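Local coordinates for protein aspartate aminotransferase (Leishmania major, PDB 4H51) that probably transfers amino groups between L-aspartate and 2-oxoglutarate, working as a homodimer with pyridoxal 5'-phosphate as its cofactor, at residues B[33-38]-B[386-391]; B[45-50]-B[400-405]; B[82-87]-B[303-308]; B[190-195]-B[223-228]; B[214-219]-B[248-253]. All blocks are in the same frame, centred on the assembly; numbering follows the deposited sequence.

Contacts 1 and 2 lie in the small domain and share the short parallel pair of strands 47-48 and 385-386: F386 of contact 1 pairs through its backbone with A47 and L49 of contact 2. Contact 1 is largely buried, whereas contact 2 lies at the surface; both rest mainly on apolar packing, with R38 beside a ring edge in contact 1. Contacts 4 and 5 belong to the large domain and touch each other, M219 lying against V226 and F193. Contact 4 is buried strand pairing; contact 5 packs helices on that sheet, with a partly exposed arginine-serine grip. Contact 3, also buried, joins two loops at the subunit interface through L84 against P305 and A307, a cysteine sulfur and one bridging water.

Contact 1 (B[33-38]-B[386-391]); sequences FDLAKR and FITVSG
In the small domain of this aminotransferase, L35 and R38 of helix 31-41 pack against F386, I387 and T388, where strand 385-386 runs into the loop leading to strand 392-394. L35 holds CG anti to the backbone N (chi1 -177°), and its two methyls divide the work. CD2 rests on backbone, 3.5 Å from I387 O and 3.9 Å from T388 CA; CD1 comes to the edge of the F386 ring, 4.3 Å from F386 CD1. R38 stretches out fully extended until its NE lies 3.5 Å from F386 CE1, in the plane of the ring at its edge. Guanidinium and ring planes stand 82° apart, an arrangement unlike the stacked form of a cation-pi pair. From T388 the loop makes a type I turn, closed by G391 N to T388 O (2.9 Å), and glycine suits its last position because a CB there would press on the preceding carbonyl. Two polar groups look to helix 374-382: I387 O accepts from Q381 NE2, and R38 NH2 bonds to N382 OD1. The helix thus meets the loop mostly through leucine methyls and the ring edge, while the exposed arginine passes that edge to satisfy its charged end on N382.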
# COMPACT_ATOMS: atom_id res chain seq x y z
N PHE B 33 3.83 -15.39 -9.70
CA PHE B 33 3.51 -14.34 -10.72
C PHE B 33 4.24 -14.61 -12.06
O PHE B 33 3.66 -14.33 -13.15
CB PHE B 33 3.76 -12.90 -10.21
CG PHE B 33 2.59 -12.31 -9.45
CD1 PHE B 33 2.13 -12.89 -8.25
CD2 PHE B 33 1.93 -11.17 -9.93
CE1 PHE B 33 1.06 -12.34 -7.55
CE2 PHE B 33 0.86 -10.62 -9.22
CZ PHE B 33 0.42 -11.21 -8.04
N ASP B 34 5.45 -15.17 -12.00
CA ASP B 34 6.18 -15.51 -13.22
C ASP B 34 5.49 -16.64 -14.00
O ASP B 34 5.29 -16.48 -15.21
CB ASP B 34 7.65 -15.87 -12.94
CG ASP B 34 8.62 -15.17 -13.91
OD1 ASP B 34 8.34 -14.00 -14.27
OD2 ASP B 34 9.66 -15.78 -14.30
N LEU B 35 5.12 -17.75 -13.34
CA LEU B 35 4.45 -18.91 -14.04
C LEU B 35 3.07 -18.51 -14.56
O LEU B 35 2.70 -18.91 -15.64
CB LEU B 35 4.39 -20.18 -13.14
CG LEU B 35 3.81 -21.53 -13.63
CD1 LEU B 35 4.65 -22.25 -14.65
CD2 LEU B 35 3.55 -22.45 -12.42
N ALA B 36 2.38 -17.63 -13.82
CA ALA B 36 1.12 -17.03 -14.25
C ALA B 36 1.31 -16.24 -15.58
O ALA B 36 0.47 -16.34 -16.49
CB ALA B 36 0.55 -16.12 -13.16
N LYS B 37 2.42 -15.50 -15.69
CA LYS B 37 2.74 -14.74 -16.91
C LYS B 37 2.98 -15.70 -18.08
O LYS B 37 2.45 -15.50 -19.19
CB LYS B 37 3.94 -13.80 -16.68
N ARG B 38 3.76 -16.76 -17.85
CA ARG B 38 3.96 -17.76 -18.93
C ARG B 38 2.62 -18.39 -19.36
O ARG B 38 2.28 -18.42 -20.55
CB ARG B 38 4.88 -18.88 -18.48
CG ARG B 38 4.92 -20.06 -19.45
CD ARG B 38 5.78 -21.16 -18.87
NE ARG B 38 5.75 -22.39 -19.66
CZ ARG B 38 6.37 -23.52 -19.30
NH1 ARG B 38 7.05 -23.58 -18.16
NH2 ARG B 38 6.30 -24.61 -20.06
N PHE B 386 -1.03 -25.82 -16.55
CA PHE B 386 -0.13 -25.02 -15.73
C PHE B 386 -0.55 -25.06 -14.26
O PHE B 386 -1.28 -24.19 -13.77
CB PHE B 386 -0.08 -23.57 -16.21
CG PHE B 386 0.48 -23.40 -17.61
CD1 PHE B 386 1.84 -23.20 -17.81
CD2 PHE B 386 -0.36 -23.42 -18.70
CE1 PHE B 386 2.35 -23.03 -19.08
CE2 PHE B 386 0.14 -23.24 -19.97
CZ PHE B 386 1.51 -23.05 -20.16
N ILE B 387 -0.11 -26.11 -13.62
CA ILE B 387 -0.06 -26.19 -12.15
C ILE B 387 1.34 -25.79 -11.66
O ILE B 387 2.29 -25.76 -12.47
CB ILE B 387 -0.44 -27.61 -11.67
CG1 ILE B 387 0.58 -28.63 -12.12
CG2 ILE B 387 -1.80 -28.01 -12.21
CD1 ILE B 387 0.28 -30.02 -11.66
N THR B 388 1.52 -25.54 -10.36
CA THR B 388 2.86 -25.30 -9.87
C THR B 388 3.72 -26.58 -9.79
O THR B 388 3.22 -27.73 -9.79
CB THR B 388 2.87 -24.62 -8.49
OG1 THR B 388 2.57 -25.61 -7.46
CG2 THR B 388 1.86 -23.46 -8.46
N VAL B 389 5.03 -26.35 -9.69
CA VAL B 389 5.98 -27.43 -9.56
C VAL B 389 5.79 -28.25 -8.27
O VAL B 389 6.20 -29.39 -8.19
CB VAL B 389 7.44 -26.92 -9.69
CG1 VAL B 389 7.64 -26.29 -11.05
CG2 VAL B 389 7.79 -25.92 -8.61
N SER B 390 5.15 -27.67 -7.27
CA SER B 390 4.78 -28.39 -6.02
C SER B 390 3.44 -29.15 -6.08
O SER B 390 3.01 -29.78 -5.11
CB SER B 390 4.76 -27.41 -4.86
OG SER B 390 3.84 -26.33 -5.09
N GLY B 391 2.78 -29.06 -7.23
CA GLY B 391 1.53 -29.76 -7.47
C GLY B 391 0.28 -28.98 -7.09
O GLY B 391 -0.79 -29.55 -7.00

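Contact 2 (B[45-50]-B[400-405]); sequences PKANLV and HETALM
A47 and T402 form the tight centre of a contact in the small domain, where short strand 47-48 lies against the first turns of the C-terminal helix 400-416. Their CA atoms are the nearest pair across the segments, 6.0 Å apart, and A47 CB sits 3.9 Å from T402 CB. Alanine suits this place because a single methyl lets the helix come close to a strand whose backbone is already paired with N384 and F386. T402 turns its methyl to the strand: CG2 stands anti to the carbonyl carbon and lies 3.8 Å from K46 O. The same rotation (chi1 57°) sets OG1 between the backbone N and the carbonyl carbon, where it accepts a hydrogen bond from T399 N just ahead of the helix. Threonine thus offers its apolar branch to the strand and its polar one to its own helix start.

The packing is looser toward the exposed end, at P45. There the methyl CE of M405 touches P45, 4.2 Å from P45 C and 4.4 Å from P45 CB, and the backbone at K46 N. A long, flexible methionine can reach P45 across this wider spacing, and it also touches I385 of the neighbouring strand. Through A403, whose CB points away from the strand, and L404, helix 400-416 rests on helix 320-350. K46 points away from the helix, its extended chain carrying NZ to hydrogen bonds with two backbone carbonyls, A39 O and A42 O.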
# COMPACT_ATOMS: atom_id res chain seq x y z
N PRO B 45 -4.77 -25.25 -26.73
CA PRO B 45 -5.58 -25.74 -25.61
C PRO B 45 -4.74 -25.78 -24.31
O PRO B 45 -3.81 -26.59 -24.23
CB PRO B 45 -5.95 -27.16 -26.02
CG PRO B 45 -5.76 -27.21 -27.50
CD PRO B 45 -4.63 -26.26 -27.79
N LYS B 46 -5.10 -24.91 -23.35
CA LYS B 46 -4.36 -24.73 -22.08
C LYS B 46 -5.31 -24.61 -20.88
O LYS B 46 -6.49 -24.30 -21.01
CB LYS B 46 -3.44 -23.51 -22.15
CG LYS B 46 -4.12 -22.17 -22.24
CD LYS B 46 -3.15 -21.00 -22.35
CE LYS B 46 -3.92 -19.69 -22.36
NZ LYS B 46 -3.10 -18.44 -22.31
N ALA B 47 -4.77 -24.90 -19.69
CA ALA B 47 -5.47 -24.63 -18.45
C ALA B 47 -4.50 -23.81 -17.60
O ALA B 47 -3.46 -24.28 -17.21
CB ALA B 47 -5.86 -25.93 -17.74
N ASN B 48 -4.85 -22.56 -17.39
CA ASN B 48 -4.04 -21.68 -16.63
C ASN B 48 -4.53 -21.79 -15.18
O ASN B 48 -5.48 -21.10 -14.80
CB ASN B 48 -4.09 -20.26 -17.18
CG ASN B 48 -3.30 -19.29 -16.33
OD1 ASN B 48 -2.73 -19.66 -15.31
ND2 ASN B 48 -3.29 -18.02 -16.74
N LEU B 49 -3.89 -22.66 -14.40
CA LEU B 49 -4.29 -22.87 -13.02
C LEU B 49 -3.26 -22.41 -11.97
O LEU B 49 -3.17 -23.01 -10.89
CB LEU B 49 -4.60 -24.36 -12.80
CG LEU B 49 -5.45 -25.02 -13.89
CD1 LEU B 49 -5.58 -26.51 -13.63
CD2 LEU B 49 -6.81 -24.31 -13.97
N VAL B 50 -2.54 -21.33 -12.27
CA VAL B 50 -1.44 -20.86 -11.38
C VAL B 50 -1.90 -20.02 -10.23
O VAL B 50 -1.97 -20.55 -9.10
CB VAL B 50 -0.33 -20.12 -12.14
CG1 VAL B 50 0.79 -19.73 -11.16
CG2 VAL B 50 0.18 -20.99 -13.29
N HIS B 400 -15.55 -27.16 -16.87
CA HIS B 400 -15.86 -28.57 -17.14
C HIS B 400 -14.81 -29.14 -18.06
O HIS B 400 -14.20 -30.16 -17.76
CB HIS B 400 -17.25 -28.70 -17.75
CG HIS B 400 -17.60 -30.11 -18.18
ND1 HIS B 400 -17.96 -31.07 -17.29
CD2 HIS B 400 -17.58 -30.72 -19.44
CE1 HIS B 400 -18.18 -32.23 -17.95
NE2 HIS B 400 -17.96 -32.01 -19.27
N GLU B 401 -14.60 -28.46 -19.16
CA GLU B 401 -13.66 -28.89 -20.19
C GLU B 401 -12.23 -29.06 -19.65
O GLU B 401 -11.59 -30.10 -19.88
CB GLU B 401 -13.75 -27.91 -21.36
CG GLU B 401 -12.91 -28.16 -22.60
CD GLU B 401 -13.18 -27.12 -23.70
OE1 GLU B 401 -12.64 -25.99 -23.65
OE2 GLU B 401 -13.93 -27.42 -24.64
N THR B 402 -11.71 -28.06 -18.94
CA THR B 402 -10.31 -28.15 -18.49
C THR B 402 -10.15 -29.05 -17.25
O THR B 402 -9.07 -29.57 -17.04
CB THR B 402 -9.64 -26.75 -18.30
OG1 THR B 402 -10.41 -25.95 -17.38
CG2 THR B 402 -9.58 -26.01 -19.68
N ALA B 403 -11.22 -29.29 -16.49
CA ALA B 403 -11.21 -30.31 -15.43
C ALA B 403 -10.91 -31.71 -16.01
O ALA B 403 -10.09 -32.49 -15.46
CB ALA B 403 -12.54 -30.33 -14.69
N LEU B 404 -11.62 -32.05 -17.07
CA LEU B 404 -11.38 -33.32 -17.77
C LEU B 404 -9.94 -33.33 -18.30
O LEU B 404 -9.27 -34.32 -18.15
CB LEU B 404 -12.39 -33.51 -18.89
CG LEU B 404 -13.89 -33.65 -18.49
CD1 LEU B 404 -14.76 -33.84 -19.71
CD2 LEU B 404 -14.16 -34.75 -17.46
N MET B 405 -9.47 -32.22 -18.86
CA MET B 405 -8.10 -32.16 -19.38
C MET B 405 -7.06 -32.31 -18.27
O MET B 405 -6.03 -32.94 -18.49
CB MET B 405 -7.82 -30.87 -20.10
CG MET B 405 -8.48 -30.77 -21.46
SD MET B 405 -8.64 -29.07 -22.02
CE MET B 405 -6.91 -28.57 -21.98

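Contact 3 (B[82-87]-B[303-308]); sequences EYLPIS and TCPPAH
L84 reaches across to the 303-308 segment and packs on P305 and A307. Its CB leaves the backbone toward that segment; CG, anti to the carbonyl carbon (chi1 -70°), then lies 3.8 Å from A307 CB. At the tip CD1 is wedged 3.6 Å from A307 CB and 3.5 Å from P305 O, with the proline ring beside it, while CD2 makes a longer contact with the same alanine methyl. A branched leucine thus grips the small alanine with both methyls. Its backbone is tied across as well: one water accepts from L84 N (3.0 Å) and donates to P305 O (2.8 Å). C304 follows, its SG 3.5 Å from Y83 CD1 and 4.6 Å from the Y83 ring centroid, an oblique sulfur-aromatic contact. I86 covers T303 O, which lies 3.3 Å from I86 CG1. This carbonyl and L84 O are buried without an N-H or O-H partner, though I86 CA makes a CA-H...O contact with T303 O. E82 forms a salt bridge with R55 of the second subunit, and Y83 OH hydrogen-bonds to that subunit's lysine-pyridoxal phosphate group. A tyrosine lent to the neighbouring cofactor site is typical of dimeric aspartate aminotransferases.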
# COMPACT_ATOMS: atom_id res chain seq x y z
N GLU B 82 -10.62 13.11 -0.78
CA GLU B 82 -9.76 13.57 0.30
C GLU B 82 -9.15 12.40 1.02
O GLU B 82 -9.72 11.30 1.05
CB GLU B 82 -10.53 14.41 1.31
CG GLU B 82 -11.27 15.55 0.64
CD GLU B 82 -10.38 16.34 -0.20
OE1 GLU B 82 -9.40 16.76 0.37
OE2 GLU B 82 -10.68 16.57 -1.43
N TYR B 83 -7.96 12.62 1.56
CA TYR B 83 -7.25 11.54 2.26
C TYR B 83 -8.17 10.84 3.25
O TYR B 83 -8.91 11.48 4.00
CB TYR B 83 -6.06 12.07 3.06
CG TYR B 83 -4.84 12.49 2.25
CD1 TYR B 83 -4.13 11.56 1.49
CD2 TYR B 83 -4.38 13.80 2.30
CE1 TYR B 83 -3.00 11.94 0.78
CE2 TYR B 83 -3.25 14.21 1.60
CZ TYR B 83 -2.56 13.27 0.85
OH TYR B 83 -1.43 13.69 0.16
N LEU B 84 -8.07 9.51 3.30
CA LEU B 84 -8.62 8.79 4.43
C LEU B 84 -7.69 9.07 5.64
O LEU B 84 -6.55 9.41 5.45
CB LEU B 84 -8.63 7.30 4.15
CG LEU B 84 -9.61 6.74 3.08
CD1 LEU B 84 -9.48 5.24 2.97
CD2 LEU B 84 -11.06 7.11 3.38
N PRO B 85 -8.19 8.89 6.88
CA PRO B 85 -7.32 8.80 8.04
C PRO B 85 -6.22 7.77 7.83
O PRO B 85 -6.33 6.84 7.02
CB PRO B 85 -8.27 8.34 9.16
CG PRO B 85 -9.60 8.92 8.76
CD PRO B 85 -9.60 8.67 7.26
N ILE B 86 -5.13 7.90 8.58
CA ILE B 86 -4.02 6.95 8.45
C ILE B 86 -4.51 5.48 8.64
O ILE B 86 -4.11 4.55 7.91
CB ILE B 86 -2.89 7.34 9.46
CG1 ILE B 86 -2.18 8.64 9.04
CG2 ILE B 86 -1.86 6.22 9.62
CD1 ILE B 86 -1.49 9.38 10.19
N SER B 87 -5.40 5.28 9.60
CA SER B 87 -5.92 3.96 9.86
C SER B 87 -6.87 3.48 8.76
O SER B 87 -7.18 2.31 8.68
CB SER B 87 -6.72 3.95 11.16
OG SER B 87 -5.93 4.30 12.26
N THR B 303 1.52 6.47 4.25
CA THR B 303 0.66 7.51 4.78
C THR B 303 -0.77 7.05 5.10
O THR B 303 -1.23 7.14 6.25
CB THR B 303 0.66 8.79 3.90
OG1 THR B 303 1.92 9.45 4.02
CG2 THR B 303 -0.41 9.76 4.35
N CYS B 304 -1.51 6.59 4.08
CA CYS B 304 -2.89 6.16 4.28
C CYS B 304 -3.35 5.30 3.12
O CYS B 304 -2.75 5.36 2.01
CB CYS B 304 -3.82 7.36 4.52
SG CYS B 304 -3.95 8.55 3.17
N PRO B 305 -4.37 4.46 3.37
CA PRO B 305 -4.68 3.43 2.38
C PRO B 305 -5.62 3.89 1.25
O PRO B 305 -6.33 4.91 1.42
CB PRO B 305 -5.37 2.35 3.22
CG PRO B 305 -6.12 3.15 4.24
CD PRO B 305 -5.25 4.35 4.56
N PRO B 306 -5.65 3.13 0.14
CA PRO B 306 -6.55 3.44 -0.98
C PRO B 306 -8.03 3.22 -0.60
O PRO B 306 -8.37 2.23 0.03
CB PRO B 306 -6.10 2.50 -2.11
CG PRO B 306 -5.47 1.34 -1.39
CD PRO B 306 -4.88 1.89 -0.10
N ALA B 307 -8.86 4.15 -1.03
CA ALA B 307 -10.25 4.18 -0.55
C ALA B 307 -11.21 3.36 -1.39
O ALA B 307 -12.20 2.86 -0.87
CB ALA B 307 -10.74 5.60 -0.40
N HIS B 308 -10.97 3.23 -2.69
CA HIS B 308 -12.01 2.67 -3.56
C HIS B 308 -12.43 1.27 -3.14
O HIS B 308 -13.64 1.00 -3.02
CB HIS B 308 -11.55 2.70 -5.00
CG HIS B 308 -12.63 2.39 -5.98
ND1 HIS B 308 -13.72 3.20 -6.15
CD2 HIS B 308 -12.78 1.34 -6.88
CE1 HIS B 308 -14.52 2.66 -7.08
NE2 HIS B 308 -13.93 1.53 -7.54
O HOH W 1 -6.63 7.65 1.50

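Contact 4 (B[190-195]-B[223-228]); sequences GSVFIL and HHQVFF
Strands 192-195 and 225-228 run parallel, their directions 24° apart and their axes 4.7 Å at closest approach, joined by backbone bonds that alternate from Q225 N to S191 O, F193 N to Q225 O, F227 N to F193 O and L195 N to F227 O. Ahead of the strands H224 takes over the pairing: its ND1 accepts from S191 N at 3.1 Å, and its NE2 gives a hydrogen bond to I184 O, which indicates that the proton is on NE2. F193 holds CG anti to the carbonyl carbon (chi1 -79°), which swings its ring over one face of the histidine, F193 CE1 standing 3.4 Å above the centre of the H224 ring with the planes inclined at 45°. On the same sheet face L195 CD1 meets V226 CG1 at 3.8 Å; on the other, I194 CG1 lies 4.0 Å from F227 CD2, branched and aromatic groups suiting two buried faces. Q225 is the polar exception: NE2 donates to V226 O and E256 O, and OE1 bonds to W21 of the second subunit. Strand 192-196, helix 209-221 and strand 225-230 form a beta-alpha-beta unit of the mixed central sheet in the large domain of fold-type I pyridoxal phosphate enzymes.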
# COMPACT_ATOMS: atom_id res chain seq x y z
N GLY B 190 5.88 -18.46 24.25
CA GLY B 190 5.87 -17.13 23.71
C GLY B 190 6.47 -17.01 22.32
O GLY B 190 7.13 -16.02 22.04
N SER B 191 6.28 -18.00 21.47
CA SER B 191 6.62 -17.90 20.06
C SER B 191 5.41 -17.37 19.26
O SER B 191 4.29 -17.25 19.78
CB SER B 191 7.03 -19.24 19.50
OG SER B 191 8.18 -19.75 20.15
N VAL B 192 5.65 -16.97 18.02
CA VAL B 192 4.60 -16.51 17.12
C VAL B 192 4.24 -17.59 16.11
O VAL B 192 5.15 -18.17 15.51
CB VAL B 192 5.03 -15.27 16.37
CG1 VAL B 192 3.83 -14.76 15.54
CG2 VAL B 192 5.47 -14.18 17.34
N PHE B 193 2.95 -17.89 15.94
CA PHE B 193 2.49 -18.86 14.96
C PHE B 193 1.56 -18.20 13.97
O PHE B 193 0.50 -17.67 14.37
CB PHE B 193 1.77 -20.02 15.61
CG PHE B 193 2.68 -21.02 16.22
CD1 PHE B 193 3.35 -20.73 17.41
CD2 PHE B 193 2.97 -22.20 15.57
CE1 PHE B 193 4.23 -21.63 17.96
CE2 PHE B 193 3.85 -23.09 16.12
CZ PHE B 193 4.51 -22.79 17.31
N ILE B 194 1.93 -18.26 12.69
CA ILE B 194 1.03 -17.87 11.59
C ILE B 194 0.22 -19.09 11.17
O ILE B 194 0.75 -20.05 10.65
CB ILE B 194 1.80 -17.24 10.44
CG1 ILE B 194 2.53 -15.98 10.92
CG2 ILE B 194 0.87 -16.94 9.25
CD1 ILE B 194 3.26 -15.22 9.83
N LEU B 195 -1.10 -18.99 11.42
CA LEU B 195 -2.10 -20.00 11.09
C LEU B 195 -3.05 -19.56 9.99
O LEU B 195 -3.54 -18.45 10.01
CB LEU B 195 -2.90 -20.30 12.33
CG LEU B 195 -2.07 -20.70 13.57
CD1 LEU B 195 -3.05 -20.89 14.71
CD2 LEU B 195 -1.24 -22.01 13.31
N HIS B 223 1.49 -20.01 25.82
CA HIS B 223 1.48 -18.54 25.75
C HIS B 223 2.03 -18.04 24.45
O HIS B 223 2.70 -17.00 24.37
CB HIS B 223 2.25 -17.96 26.92
CG HIS B 223 1.97 -18.66 28.24
ND1 HIS B 223 0.90 -18.37 29.00
CD2 HIS B 223 2.64 -19.70 28.87
CE1 HIS B 223 0.90 -19.14 30.10
NE2 HIS B 223 1.95 -19.98 30.03
N HIS B 224 1.72 -18.77 23.38
CA HIS B 224 2.10 -18.33 22.04
C HIS B 224 1.24 -17.21 21.54
O HIS B 224 0.05 -17.09 21.89
CB HIS B 224 2.01 -19.50 21.05
CG HIS B 224 3.00 -20.62 21.30
ND1 HIS B 224 4.28 -20.38 21.61
CD2 HIS B 224 2.88 -22.01 21.11
CE1 HIS B 224 4.94 -21.57 21.68
NE2 HIS B 224 4.07 -22.56 21.36
N GLN B 225 1.82 -16.38 20.69
CA GLN B 225 1.02 -15.42 19.91
C GLN B 225 0.46 -16.09 18.68
O GLN B 225 1.21 -16.66 17.84
CB GLN B 225 1.86 -14.23 19.47
CG GLN B 225 1.11 -13.21 18.59
CD GLN B 225 0.06 -12.43 19.36
OE1 GLN B 225 0.33 -11.90 20.46
NE2 GLN B 225 -1.17 -12.37 18.81
N VAL B 226 -0.85 -15.98 18.53
CA VAL B 226 -1.52 -16.45 17.28
C VAL B 226 -1.70 -15.29 16.30
O VAL B 226 -2.29 -14.25 16.63
CB VAL B 226 -2.88 -17.12 17.59
CG1 VAL B 226 -3.64 -17.45 16.32
CG2 VAL B 226 -2.69 -18.40 18.43
N PHE B 227 -1.28 -15.51 15.06
CA PHE B 227 -1.51 -14.59 13.93
C PHE B 227 -2.24 -15.36 12.82
O PHE B 227 -1.65 -16.14 12.11
CB PHE B 227 -0.17 -14.05 13.44
CG PHE B 227 -0.24 -12.90 12.46
CD1 PHE B 227 -1.41 -12.30 12.12
CD2 PHE B 227 0.95 -12.40 11.92
CE1 PHE B 227 -1.46 -11.22 11.25
CE2 PHE B 227 0.94 -11.33 11.06
CZ PHE B 227 -0.27 -10.72 10.72
N PHE B 228 -3.53 -15.12 12.68
CA PHE B 228 -4.34 -15.73 11.64
C PHE B 228 -4.19 -14.98 10.33
O PHE B 228 -4.25 -13.75 10.28
CB PHE B 228 -5.83 -15.78 12.02
CG PHE B 228 -6.22 -16.94 12.89
CD1 PHE B 228 -6.15 -18.24 12.41
CD2 PHE B 228 -6.75 -16.74 14.17
CE1 PHE B 228 -6.55 -19.31 13.20
CE2 PHE B 228 -7.13 -17.78 14.96
CZ PHE B 228 -6.99 -19.09 14.48

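Contact 5 (B[214-219]-B[248-253]); sequences EIASLM and RLFARR
S217 OG is gripped end-on by the guanidinium of R253, taking hydrogen bonds from NH2 at 2.8 Å and from NH1 at 3.1 Å. The hydroxyl lies at the edge of the guanidinium, in its plane, so one oxygen serves both nitrogens; the NH2 bond is the straighter (156° against 137°). A bend at chi3 folds the arginine back across to the serine. Serine suits the place because a short hydroxyl can receive the arginine while also giving a weak bond to N213 O in its own helix. R253 is the first residue to leave the helical conformation after helix 245-252, and its NH1 has a further weak bond to N213 OD1.

Beside this polar grip, helices 209-221 and 245-252 pack together on one face of the large-domain sheet, their segments crossing at -40° with axes 10.1 Å apart. That spacing is bridged by F250. A216 CB lies over one face of its ring, 4.0 Å from the F250 centroid, as a CH-pi contact, and alanine leaves room for the ring. I215 comes to the ring's edge, CG2 3.9 Å from F250 CZ. M219 adds a looser touch, its CG 4.3 Å from F250 CE2. The phenylalanine also meets the strand beneath, lying edge-to-face with F228 and touching V226.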
# COMPACT_ATOMS: atom_id res chain seq x y z
N GLU B 214 -8.07 -28.31 19.95
CA GLU B 214 -6.80 -28.79 20.56
C GLU B 214 -5.67 -27.79 20.30
O GLU B 214 -4.88 -27.54 21.19
CB GLU B 214 -6.38 -30.13 20.03
CG GLU B 214 -7.25 -31.28 20.51
CD GLU B 214 -6.60 -32.64 20.21
OE1 GLU B 214 -5.40 -32.85 20.53
OE2 GLU B 214 -7.28 -33.51 19.63
N ILE B 215 -5.66 -27.18 19.11
CA ILE B 215 -4.60 -26.20 18.80
C ILE B 215 -4.76 -24.98 19.70
O ILE B 215 -3.76 -24.44 20.20
CB ILE B 215 -4.65 -25.76 17.35
CG1 ILE B 215 -4.32 -26.92 16.41
CG2 ILE B 215 -3.62 -24.63 17.10
CD1 ILE B 215 -4.81 -26.68 15.00
N ALA B 216 -5.99 -24.54 19.93
CA ALA B 216 -6.22 -23.41 20.86
C ALA B 216 -5.68 -23.73 22.25
O ALA B 216 -5.04 -22.89 22.85
CB ALA B 216 -7.68 -23.01 20.93
N SER B 217 -5.98 -24.91 22.78
CA SER B 217 -5.48 -25.29 24.10
C SER B 217 -3.95 -25.22 24.20
O SER B 217 -3.41 -24.78 25.21
CB SER B 217 -5.92 -26.71 24.45
OG SER B 217 -7.31 -26.76 24.56
N LEU B 218 -3.28 -25.68 23.17
CA LEU B 218 -1.81 -25.66 23.12
C LEU B 218 -1.27 -24.24 23.02
O LEU B 218 -0.25 -23.91 23.66
CB LEU B 218 -1.32 -26.46 21.92
CG LEU B 218 -1.60 -27.95 21.98
CD1 LEU B 218 -0.97 -28.60 20.77
CD2 LEU B 218 -1.03 -28.57 23.26
N MET B 219 -1.92 -23.39 22.22
CA MET B 219 -1.46 -21.99 22.10
C MET B 219 -1.60 -21.24 23.43
O MET B 219 -0.77 -20.38 23.76
CB MET B 219 -2.24 -21.22 21.00
CG MET B 219 -2.08 -21.84 19.60
SD MET B 219 -0.40 -21.54 19.03
CE MET B 219 -0.33 -22.68 17.64
N ARG B 248 -13.20 -17.43 15.62
CA ARG B 248 -14.24 -17.22 16.67
C ARG B 248 -14.02 -18.07 17.91
O ARG B 248 -14.22 -17.59 19.03
CB ARG B 248 -15.69 -17.40 16.16
CG ARG B 248 -16.07 -16.39 15.10
CD ARG B 248 -17.45 -16.58 14.55
NE ARG B 248 -17.70 -15.61 13.47
CZ ARG B 248 -18.79 -15.62 12.73
NH1 ARG B 248 -19.74 -16.50 12.97
NH2 ARG B 248 -18.93 -14.73 11.77
N LEU B 249 -13.57 -19.30 17.71
CA LEU B 249 -13.20 -20.19 18.84
C LEU B 249 -12.03 -19.66 19.61
O LEU B 249 -12.06 -19.65 20.84
CB LEU B 249 -12.80 -21.58 18.33
CG LEU B 249 -12.24 -22.63 19.32
CD1 LEU B 249 -13.27 -23.15 20.33
CD2 LEU B 249 -11.68 -23.77 18.48
N PHE B 250 -10.96 -19.23 18.91
CA PHE B 250 -9.80 -18.69 19.61
C PHE B 250 -10.18 -17.44 20.43
O PHE B 250 -9.71 -17.26 21.55
CB PHE B 250 -8.63 -18.41 18.64
CG PHE B 250 -7.86 -19.65 18.19
CD1 PHE B 250 -8.49 -20.83 17.83
CD2 PHE B 250 -6.49 -19.60 18.05
CE1 PHE B 250 -7.80 -21.91 17.37
CE2 PHE B 250 -5.77 -20.71 17.62
CZ PHE B 250 -6.43 -21.87 17.29
N ALA B 251 -11.02 -16.57 19.87
CA ALA B 251 -11.48 -15.38 20.59
C ALA B 251 -12.22 -15.82 21.83
O ALA B 251 -11.95 -15.33 22.91
CB ALA B 251 -12.42 -14.53 19.73
N ARG B 252 -13.19 -16.72 21.66
CA ARG B 252 -14.04 -17.17 22.76
C ARG B 252 -13.19 -17.76 23.86
O ARG B 252 -13.54 -17.60 25.04
CB ARG B 252 -15.09 -18.19 22.33
N ARG B 253 -12.06 -18.41 23.50
CA ARG B 253 -11.22 -19.03 24.51
C ARG B 253 -10.09 -18.13 25.05
O ARG B 253 -9.23 -18.61 25.78
CB ARG B 253 -10.67 -20.37 24.02
CG ARG B 253 -11.82 -21.38 23.98
CD ARG B 253 -11.37 -22.78 23.77
NE ARG B 253 -10.40 -23.18 24.79
CZ ARG B 253 -9.57 -24.20 24.63
NH1 ARG B 253 -9.60 -24.90 23.48
NH2 ARG B 253 -8.68 -24.48 25.55